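Local coordinates for protein telomerase reverse transcriptase (PDB 6ZD1) that probably extends chromosome ends as the reverse transcriptase of telomerase, copying a template within the enzyme's RNA into telomeric DNA repeats, at residues E610-F624 and Y672-L685. Residues are numbered along the deposited sequence; the frame is centred on the assembly and turned at random.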
ATOM      1  N   GLU A 610      -6.378  -2.921 -11.380  1.00 80.66           N
ATOM      2  CA  GLU A 610      -5.375  -3.445 -12.301  1.00 78.50           C
ATOM      3  C   GLU A 610      -3.972  -3.062 -11.858  1.00 78.12           C
ATOM      4  O   GLU A 610      -3.027  -3.838 -12.040  1.00 67.98           O
ATOM      5  CB  GLU A 610      -5.627  -2.936 -13.724  1.00 76.48           C
ATOM      6  CG  GLU A 610      -7.002  -3.249 -14.289  1.00 72.00           C
ATOM      7  CD  GLU A 610      -8.001  -2.131 -14.051  1.00108.68           C
ATOM      8  OE1 GLU A 610      -9.213  -2.362 -14.248  1.00119.10           O
ATOM      9  OE2 GLU A 610      -7.574  -1.019 -13.672  1.00111.40           O
ATOM     10  N   THR A 611      -3.825  -1.876 -11.260  1.00 80.89           N
ATOM     11  CA  THR A 611      -2.534  -1.473 -10.716  1.00 66.77           C
ATOM     12  C   THR A 611      -2.208  -2.252  -9.449  1.00 70.03           C
ATOM     13  O   THR A 611      -1.071  -2.702  -9.268  1.00 73.27           O
ATOM     14  CB  THR A 611      -2.526   0.031 -10.444  1.00 70.31           C
ATOM     15  OG1 THR A 611      -2.573   0.738 -11.690  1.00 74.03           O
ATOM     16  CG2 THR A 611      -1.268   0.431  -9.681  1.00 69.19           C
ATOM     17  N   ILE A 612      -3.193  -2.429  -8.563  1.00 68.56           N
ATOM     18  CA  ILE A 612      -2.970  -3.250  -7.375  1.00 80.67           C
ATOM     19  C   ILE A 612      -2.581  -4.662  -7.784  1.00 73.75           C
ATOM     20  O   ILE A 612      -1.618  -5.237  -7.264  1.00 66.59           O
ATOM     21  CB  ILE A 612      -4.216  -3.259  -6.475  1.00 71.38           C
ATOM     22  CG1 ILE A 612      -4.420  -1.895  -5.826  1.00 67.28           C
ATOM     23  CG2 ILE A 612      -4.086  -4.334  -5.407  1.00 66.09           C
ATOM     24  CD1 ILE A 612      -5.665  -1.824  -4.976  1.00 78.10           C
ATOM     25  N   ARG A 613      -3.303  -5.223  -8.753  1.00 79.46           N
ATOM     26  CA  ARG A 613      -3.046  -6.596  -9.167  1.00 66.75           C
ATOM     27  C   ARG A 613      -1.648  -6.731  -9.756  1.00 69.71           C
ATOM     28  O   ARG A 613      -0.867  -7.592  -9.331  1.00 61.15           O
ATOM     29  CB  ARG A 613      -4.114  -7.032 -10.166  1.00 64.95           C
ATOM     30  CG  ARG A 613      -3.766  -8.263 -10.966  1.00 81.33           C
ATOM     31  CD  ARG A 613      -3.573  -7.906 -12.424  1.00 78.55           C
ATOM     32  NE  ARG A 613      -3.517  -9.096 -13.262  1.00 93.72           N
ATOM     33  CZ  ARG A 613      -3.564  -9.072 -14.588  1.00101.33           C
ATOM     34  NH1 ARG A 613      -3.667  -7.913 -15.225  1.00107.57           N
ATOM     35  NH2 ARG A 613      -3.511 -10.205 -15.276  1.00118.82           N
ATOM     36  N   GLU A 614      -1.291  -5.842 -10.689  1.00 64.25           N
ATOM     37  CA  GLU A 614       0.013  -5.936 -11.340  1.00 66.90           C
ATOM     38  C   GLU A 614       1.157  -5.749 -10.349  1.00 65.27           C
ATOM     39  O   GLU A 614       2.229  -6.343 -10.520  1.00 70.51           O
ATOM     40  CB  GLU A 614       0.107  -4.921 -12.480  1.00 60.34           C
ATOM     41  CG  GLU A 614      -0.753  -5.291 -13.688  1.00 68.33           C
ATOM     42  CD  GLU A 614      -0.785  -4.207 -14.746  1.00 83.96           C
ATOM     43  OE1 GLU A 614       0.066  -3.290 -14.693  1.00 79.01           O
ATOM     44  OE2 GLU A 614      -1.667  -4.268 -15.631  1.00102.78           O
ATOM     45  N   ASN A 615       0.950  -4.951  -9.300  1.00 62.79           N
ATOM     46  CA  ASN A 615       1.983  -4.805  -8.277  1.00 60.53           C
ATOM     47  C   ASN A 615       2.164  -6.102  -7.506  1.00 54.71           C
ATOM     48  O   ASN A 615       3.294  -6.538  -7.256  1.00 59.36           O
ATOM     49  CB  ASN A 615       1.628  -3.662  -7.332  1.00 65.69           C
ATOM     50  CG  ASN A 615       1.672  -2.321  -8.017  1.00 77.98           C
ATOM     51  OD1 ASN A 615       2.626  -2.004  -8.731  1.00 85.05           O
ATOM     52  ND2 ASN A 615       0.628  -1.527  -7.823  1.00 72.46           N
ATOM     53  N   VAL A 616       1.056  -6.720  -7.097  1.00 56.40           N
ATOM     54  CA  VAL A 616       1.129  -8.044  -6.497  1.00 53.55           C
ATOM     55  C   VAL A 616       1.783  -9.023  -7.463  1.00 67.96           C
ATOM     56  O   VAL A 616       2.656  -9.810  -7.076  1.00 71.42           O
ATOM     57  CB  VAL A 616      -0.279  -8.499  -6.072  1.00 60.76           C
ATOM     58  CG1 VAL A 616      -0.264  -9.949  -5.628  1.00 58.33           C
ATOM     59  CG2 VAL A 616      -0.800  -7.591  -4.961  1.00 60.14           C
ATOM     60  N   ASP A 617       1.417  -8.951  -8.747  1.00 60.85           N
ATOM     61  CA  ASP A 617       2.031  -9.826  -9.741  1.00 63.58           C
ATOM     62  C   ASP A 617       3.526  -9.557  -9.865  1.00 67.39           C
ATOM     63  O   ASP A 617       4.321 -10.492 -10.025  1.00 69.67           O
ATOM     64  CB  ASP A 617       1.342  -9.653 -11.096  1.00 69.74           C
ATOM     65  CG  ASP A 617      -0.096 -10.143 -11.091  1.00 82.17           C
ATOM     66  OD1 ASP A 617      -0.538 -10.698 -10.059  1.00 74.43           O
ATOM     67  OD2 ASP A 617      -0.785  -9.973 -12.123  1.00 92.08           O
ATOM     68  N   ALA A 618       3.929  -8.289  -9.773  1.00 53.53           N
ATOM     69  CA  ALA A 618       5.347  -7.960  -9.890  1.00 51.26           C
ATOM     70  C   ALA A 618       6.147  -8.530  -8.724  1.00 59.38           C
ATOM     71  O   ALA A 618       7.235  -9.084  -8.927  1.00 56.14           O
ATOM     72  CB  ALA A 618       5.531  -6.446  -9.979  1.00 54.21           C
ATOM     73  N   ILE A 619       5.626  -8.412  -7.497  1.00 52.08           N
ATOM     74  CA  ILE A 619       6.314  -9.018  -6.358  1.00 61.08           C
ATOM     75  C   ILE A 619       6.325 -10.533  -6.493  1.00 55.66           C
ATOM     76  O   ILE A 619       7.336 -11.187  -6.208  1.00 60.56           O
ATOM     77  CB  ILE A 619       5.674  -8.590  -5.025  1.00 56.90           C
ATOM     78  CG1 ILE A 619       5.504  -7.076  -4.968  1.00 71.14           C
ATOM     79  CG2 ILE A 619       6.550  -9.035  -3.870  1.00 55.39           C
ATOM     80  CD1 ILE A 619       6.806  -6.333  -4.988  1.00 82.09           C
ATOM     81  N   LEU A 620       5.203 -11.116  -6.925  1.00 49.33           N
ATOM     82  CA  LEU A 620       5.130 -12.566  -7.079  1.00 67.33           C
ATOM     83  C   LEU A 620       6.157 -13.060  -8.092  1.00 66.93           C
ATOM     84  O   LEU A 620       6.917 -13.994  -7.812  1.00 63.86           O
ATOM     85  CB  LEU A 620       3.716 -12.983  -7.494  1.00 52.37           C
ATOM     86  CG  LEU A 620       2.616 -12.953  -6.425  1.00 53.87           C
ATOM     87  CD1 LEU A 620       1.262 -13.276  -7.038  1.00 53.23           C
ATOM     88  CD2 LEU A 620       2.928 -13.916  -5.288  1.00 55.33           C
ATOM     89  N   LYS A 621       6.216 -12.421  -9.265  1.00 57.92           N
ATOM     90  CA  LYS A 621       7.128 -12.885 -10.309  1.00 62.52           C
ATOM     91  C   LYS A 621       8.573 -12.871  -9.827  1.00 59.09           C
ATOM     92  O   LYS A 621       9.320 -13.829 -10.060  1.00 64.97           O
ATOM     93  CB  LYS A 621       6.978 -12.031 -11.569  1.00 65.32           C
ATOM     94  CG  LYS A 621       5.679 -12.266 -12.326  1.00 70.45           C
ATOM     95  CD  LYS A 621       5.492 -11.270 -13.471  1.00 77.45           C
ATOM     96  CE  LYS A 621       6.351 -11.614 -14.686  1.00101.50           C
ATOM     97  NZ  LYS A 621       7.770 -11.175 -14.553  1.00108.85           N
ATOM     98  N   LEU A 622       8.981 -11.808  -9.131  1.00 60.73           N
ATOM     99  CA  LEU A 622      10.336 -11.774  -8.590  1.00 67.79           C
ATOM    100  C   LEU A 622      10.550 -12.884  -7.572  1.00 66.97           C
ATOM    101  O   LEU A 622      11.619 -13.505  -7.534  1.00 73.40           O
ATOM    102  CB  LEU A 622      10.615 -10.417  -7.953  1.00 62.53           C
ATOM    103  CG  LEU A 622      10.781  -9.291  -8.962  1.00 70.76           C
ATOM    104  CD1 LEU A 622      11.029  -7.987  -8.236  1.00 73.89           C
ATOM    105  CD2 LEU A 622      11.923  -9.615  -9.911  1.00 72.93           C
ATOM    106  N   THR A 623       9.533 -13.172  -6.760  1.00 57.92           N
ATOM    107  CA  THR A 623       9.674 -14.229  -5.768  1.00 52.56           C
ATOM    108  C   THR A 623       9.821 -15.588  -6.437  1.00 57.91           C
ATOM    109  O   THR A 623      10.702 -16.373  -6.069  1.00 60.62           O
ATOM    110  CB  THR A 623       8.479 -14.219  -4.816  1.00 58.60           C
ATOM    111  OG1 THR A 623       8.339 -12.915  -4.235  1.00 54.86           O
ATOM    112  CG2 THR A 623       8.679 -15.239  -3.702  1.00 59.21           C
ATOM    113  N   PHE A 624       8.996 -15.871  -7.449  1.00 64.91           N
ATOM    114  CA  PHE A 624       9.085 -17.164  -8.116  1.00 55.94           C
ATOM    115  C   PHE A 624      10.291 -17.256  -9.036  1.00 69.32           C
ATOM    116  O   PHE A 624      10.818 -18.356  -9.249  1.00 63.47           O
ATOM    117  CB  PHE A 624       7.800 -17.450  -8.886  1.00 54.00           C
ATOM    118  CG  PHE A 624       6.642 -17.771  -7.999  1.00 67.72           C
ATOM    119  CD1 PHE A 624       6.486 -19.044  -7.483  1.00 78.71           C
ATOM    120  CD2 PHE A 624       5.723 -16.797  -7.657  1.00 68.03           C
ATOM    121  CE1 PHE A 624       5.426 -19.342  -6.654  1.00 83.10           C
ATOM    122  CE2 PHE A 624       4.659 -17.090  -6.829  1.00 71.16           C
ATOM    123  CZ  PHE A 624       4.510 -18.362  -6.325  1.00 61.14           C
ATOM    124  N   TYR A 672     -11.400 -10.762  -6.875  1.00 67.26           N
ATOM    125  CA  TYR A 672     -10.653 -10.506  -8.103  1.00 73.81           C
ATOM    126  C   TYR A 672      -9.158 -10.712  -7.885  1.00 72.41           C
ATOM    127  O   TYR A 672      -8.465 -11.265  -8.747  1.00 72.88           O
ATOM    128  CB  TYR A 672     -10.944  -9.086  -8.600  1.00 68.12           C
ATOM    129  CG  TYR A 672     -10.160  -8.663  -9.829  1.00 81.17           C
ATOM    130  CD1 TYR A 672     -10.598  -8.992 -11.109  1.00 75.98           C
ATOM    131  CD2 TYR A 672      -8.992  -7.915  -9.710  1.00 82.49           C
ATOM    132  CE1 TYR A 672      -9.885  -8.600 -12.233  1.00 87.56           C
ATOM    133  CE2 TYR A 672      -8.274  -7.519 -10.828  1.00 88.09           C
ATOM    134  CZ  TYR A 672      -8.724  -7.863 -12.084  1.00 93.33           C
ATOM    135  OH  TYR A 672      -8.007  -7.468 -13.192  1.00 96.70           O
ATOM    136  N   LEU A 673      -8.650 -10.320  -6.715  1.00 67.93           N
ATOM    137  CA  LEU A 673      -7.218 -10.436  -6.465  1.00 56.90           C
ATOM    138  C   LEU A 673      -6.817 -11.884  -6.223  1.00 54.56           C
ATOM    139  O   LEU A 673      -5.753 -12.321  -6.675  1.00 61.00           O
ATOM    140  CB  LEU A 673      -6.818  -9.559  -5.281  1.00 52.34           C
ATOM    141  CG  LEU A 673      -5.316  -9.333  -5.097  1.00 57.09           C
ATOM    142  CD1 LEU A 673      -4.719  -8.668  -6.330  1.00 68.91           C
ATOM    143  CD2 LEU A 673      -5.048  -8.499  -3.852  1.00 71.38           C
ATOM    144  N   LEU A 674      -7.656 -12.646  -5.516  1.00 51.67           N
ATOM    145  CA  LEU A 674      -7.333 -14.045  -5.246  1.00 48.78           C
ATOM    146  C   LEU A 674      -7.206 -14.842  -6.537  1.00 60.03           C
ATOM    147  O   LEU A 674      -6.293 -15.665  -6.681  1.00 61.31           O
ATOM    148  CB  LEU A 674      -8.393 -14.663  -4.335  1.00 50.09           C
ATOM    149  CG  LEU A 674      -8.178 -16.116  -3.908  1.00 50.84           C
ATOM    150  CD1 LEU A 674      -6.814 -16.275  -3.270  1.00 50.55           C
ATOM    151  CD2 LEU A 674      -9.271 -16.570  -2.951  1.00 54.81           C
ATOM    152  N   THR A 675      -8.101 -14.604  -7.498  1.00 61.22           N
ATOM    153  CA  THR A 675      -8.034 -15.364  -8.741  1.00 61.13           C
ATOM    154  C   THR A 675      -6.911 -14.873  -9.647  1.00 66.51           C
ATOM    155  O   THR A 675      -6.321 -15.677 -10.377  1.00 67.61           O
ATOM    156  CB  THR A 675      -9.380 -15.322  -9.469  1.00 64.98           C
ATOM    157  OG1 THR A 675      -9.720 -13.971  -9.793  1.00 82.78           O
ATOM    158  CG2 THR A 675     -10.468 -15.914  -8.586  1.00 76.28           C
ATOM    159  N   CYS A 676      -6.580 -13.578  -9.602  1.00 59.68           N
ATOM    160  CA  CYS A 676      -5.382 -13.120 -10.301  1.00 64.91           C
ATOM    161  C   CYS A 676      -4.123 -13.727  -9.695  1.00 61.30           C
ATOM    162  O   CYS A 676      -3.164 -14.020 -10.420  1.00 58.06           O
ATOM    163  CB  CYS A 676      -5.297 -11.594 -10.276  1.00 63.35           C
ATOM    164  SG  CYS A 676      -6.442 -10.759 -11.393  1.00 74.82           S
ATOM    165  N   ILE A 677      -4.120 -13.951  -8.378  1.00 54.96           N
ATOM    166  CA  ILE A 677      -2.981 -14.601  -7.737  1.00 56.78           C
ATOM    167  C   ILE A 677      -2.851 -16.040  -8.221  1.00 58.22           C
ATOM    168  O   ILE A 677      -1.749 -16.507  -8.530  1.00 48.26           O
ATOM    169  CB  ILE A 677      -3.123 -14.539  -6.208  1.00 49.09           C
ATOM    170  CG1 ILE A 677      -2.909 -13.116  -5.697  1.00 53.38           C
ATOM    171  CG2 ILE A 677      -2.149 -15.490  -5.539  1.00 37.66           C
ATOM    172  CD1 ILE A 677      -3.215 -12.973  -4.222  1.00 41.90           C
ATOM    173  N   LYS A 678      -3.973 -16.759  -8.307  1.00 54.32           N
ATOM    174  CA  LYS A 678      -3.931 -18.133  -8.798  1.00 65.18           C
ATOM    175  C   LYS A 678      -3.365 -18.188 -10.210  1.00 58.40           C
ATOM    176  O   LYS A 678      -2.502 -19.019 -10.514  1.00 56.02           O
ATOM    177  CB  LYS A 678      -5.329 -18.751  -8.764  1.00 59.58           C
ATOM    178  CG  LYS A 678      -5.939 -18.845  -7.379  1.00 59.70           C
ATOM    179  CD  LYS A 678      -7.342 -19.417  -7.461  1.00 51.00           C
ATOM    180  CE  LYS A 678      -7.973 -19.543  -6.090  1.00 53.92           C
ATOM    181  NZ  LYS A 678      -9.337 -20.134  -6.204  1.00 62.21           N
ATOM    182  N   ILE A 679      -3.825 -17.290 -11.082  1.00 59.12           N
ATOM    183  CA  ILE A 679      -3.344 -17.288 -12.459  1.00 63.09           C
ATOM    184  C   ILE A 679      -1.859 -16.948 -12.508  1.00 69.26           C
ATOM    185  O   ILE A 679      -1.083 -17.599 -13.219  1.00 67.34           O
ATOM    186  CB  ILE A 679      -4.179 -16.313 -13.305  1.00 72.24           C
ATOM    187  CG1 ILE A 679      -5.642 -16.764 -13.312  1.00 59.31           C
ATOM    188  CG2 ILE A 679      -3.621 -16.219 -14.718  1.00 50.56           C
ATOM    189  CD1 ILE A 679      -6.574 -15.821 -14.029  1.00 59.19           C
ATOM    190  N   THR A 680      -1.437 -15.941 -11.738  1.00 65.33           N
ATOM    191  CA  THR A 680      -0.022 -15.574 -11.713  1.00 67.02           C
ATOM    192  C   THR A 680       0.839 -16.709 -11.167  1.00 62.76           C
ATOM    193  O   THR A 680       1.917 -16.994 -11.702  1.00 64.29           O
ATOM    194  CB  THR A 680       0.176 -14.303 -10.892  1.00 58.24           C
ATOM    195  OG1 THR A 680      -0.594 -13.243 -11.472  1.00 65.79           O
ATOM    196  CG2 THR A 680       1.639 -13.905 -10.882  1.00 55.98           C
ATOM    197  N   ILE A 681       0.380 -17.372 -10.104  1.00 58.26           N
ATOM    198  CA  ILE A 681       1.143 -18.479  -9.539  1.00 49.28           C
ATOM    199  C   ILE A 681       1.211 -19.637 -10.528  1.00 59.15           C
ATOM    200  O   ILE A 681       2.267 -20.257 -10.705  1.00 51.90           O
ATOM    201  CB  ILE A 681       0.530 -18.900  -8.192  1.00 46.84           C
ATOM    202  CG1 ILE A 681       0.713 -17.771  -7.175  1.00 55.47           C
ATOM    203  CG2 ILE A 681       1.140 -20.205  -7.693  1.00 56.66           C
ATOM    204  CD1 ILE A 681       0.223 -18.097  -5.791  1.00 50.27           C
ATOM    205  N   THR A 682       0.097 -19.923 -11.207  1.00 58.55           N
ATOM    206  CA  THR A 682       0.083 -20.967 -12.228  1.00 57.20           C
ATOM    207  C   THR A 682       1.094 -20.674 -13.326  1.00 64.50           C
ATOM    208  O   THR A 682       1.896 -21.540 -13.698  1.00 67.20           O
ATOM    209  CB  THR A 682      -1.318 -21.086 -12.830  1.00 56.51           C
ATOM    210  OG1 THR A 682      -2.274 -21.309 -11.787  1.00 54.29           O
ATOM    211  CG2 THR A 682      -1.374 -22.230 -13.827  1.00 46.53           C
ATOM    212  N   LYS A 683       1.070 -19.449 -13.858  1.00 64.81           N
ATOM    213  CA  LYS A 683       1.997 -19.081 -14.923  1.00 54.16           C
ATOM    214  C   LYS A 683       3.440 -19.136 -14.436  1.00 59.36           C
ATOM    215  O   LYS A 683       4.309 -19.715 -15.101  1.00 59.73           O
ATOM    216  CB  LYS A 683       1.649 -17.685 -15.445  1.00 50.26           C
ATOM    217  CG  LYS A 683       2.190 -17.362 -16.830  1.00 73.55           C
ATOM    218  CD  LYS A 683       3.535 -16.654 -16.755  1.00 74.38           C
ATOM    219  CE  LYS A 683       4.065 -16.344 -18.147  1.00 80.90           C
ATOM    220  NZ  LYS A 683       4.206 -17.583 -18.972  1.00 68.89           N
ATOM    221  N   SER A 684       3.703 -18.583 -13.249  1.00 55.19           N
ATOM    222  CA  SER A 684       5.056 -18.528 -12.704  1.00 63.89           C
ATOM    223  C   SER A 684       5.616 -19.904 -12.369  1.00 64.02           C
ATOM    224  O   SER A 684       6.822 -20.022 -12.120  1.00 60.18           O
ATOM    225  CB  SER A 684       5.081 -17.653 -11.445  1.00 59.07           C
ATOM    226  OG  SER A 684       4.722 -16.312 -11.735  1.00 72.27           O
ATOM    227  N   LEU A 685       4.776 -20.935 -12.312  1.00 54.67           N
ATOM    228  CA  LEU A 685       5.237 -22.289 -12.045  1.00 65.64           C
ATOM    229  C   LEU A 685       5.285 -23.148 -13.303  1.00 69.55           C
ATOM    230  O   LEU A 685       5.364 -24.376 -13.200  1.00 69.11           O
ATOM    231  CB  LEU A 685       4.359 -22.952 -10.988  1.00 65.23           C
ATOM    232  CG  LEU A 685       4.441 -22.348  -9.587  1.00 63.16           C
ATOM    233  CD1 LEU A 685       3.476 -23.064  -8.662  1.00 63.06           C
ATOM    234  CD2 LEU A 685       5.865 -22.413  -9.041  1.00 63.10           C
TER
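The F624 ring approaches I681, S684 and L685 obliquely: its CZ touches I681 CG1 at 3.9 Å, its CD1 meets L685 CD2, and F624 CB, at the root of the ring, packs on S684 CB at 3.7 Å. At the other end, the Y672 ring carries C676 SG over one face, 3.7 Å above the plane and offset toward the rim, while R613 CB reaches the ring obliquely. CG of R613, anti to the backbone N (chi1 163°), runs beside C676, with R613 CG 3.7 Å from C676 SG. R613 NE pairs with D617 OD2 by charge alone, the oxygen lying well out of the guanidinium plane. D617 OD1 lies 2.9 Å from T680 OG1, whose one proton has C676 O of its own helix within reach as well. On the buried side V616 CG1 meets I677 CG1 at 4.1 Å, and L620 CD1 rests on T680 CG2. The two helices of the C-terminal, thumb-like region run roughly parallel, their axes 10.1 Å apart and crossing at -27°; helix 642-664 links them and packs beside F624 and I677. Aliphatic and aromatic groups thus make most of this interface, and the nearby R613 guanidinium probably offsets part of the D617 charge beside T680.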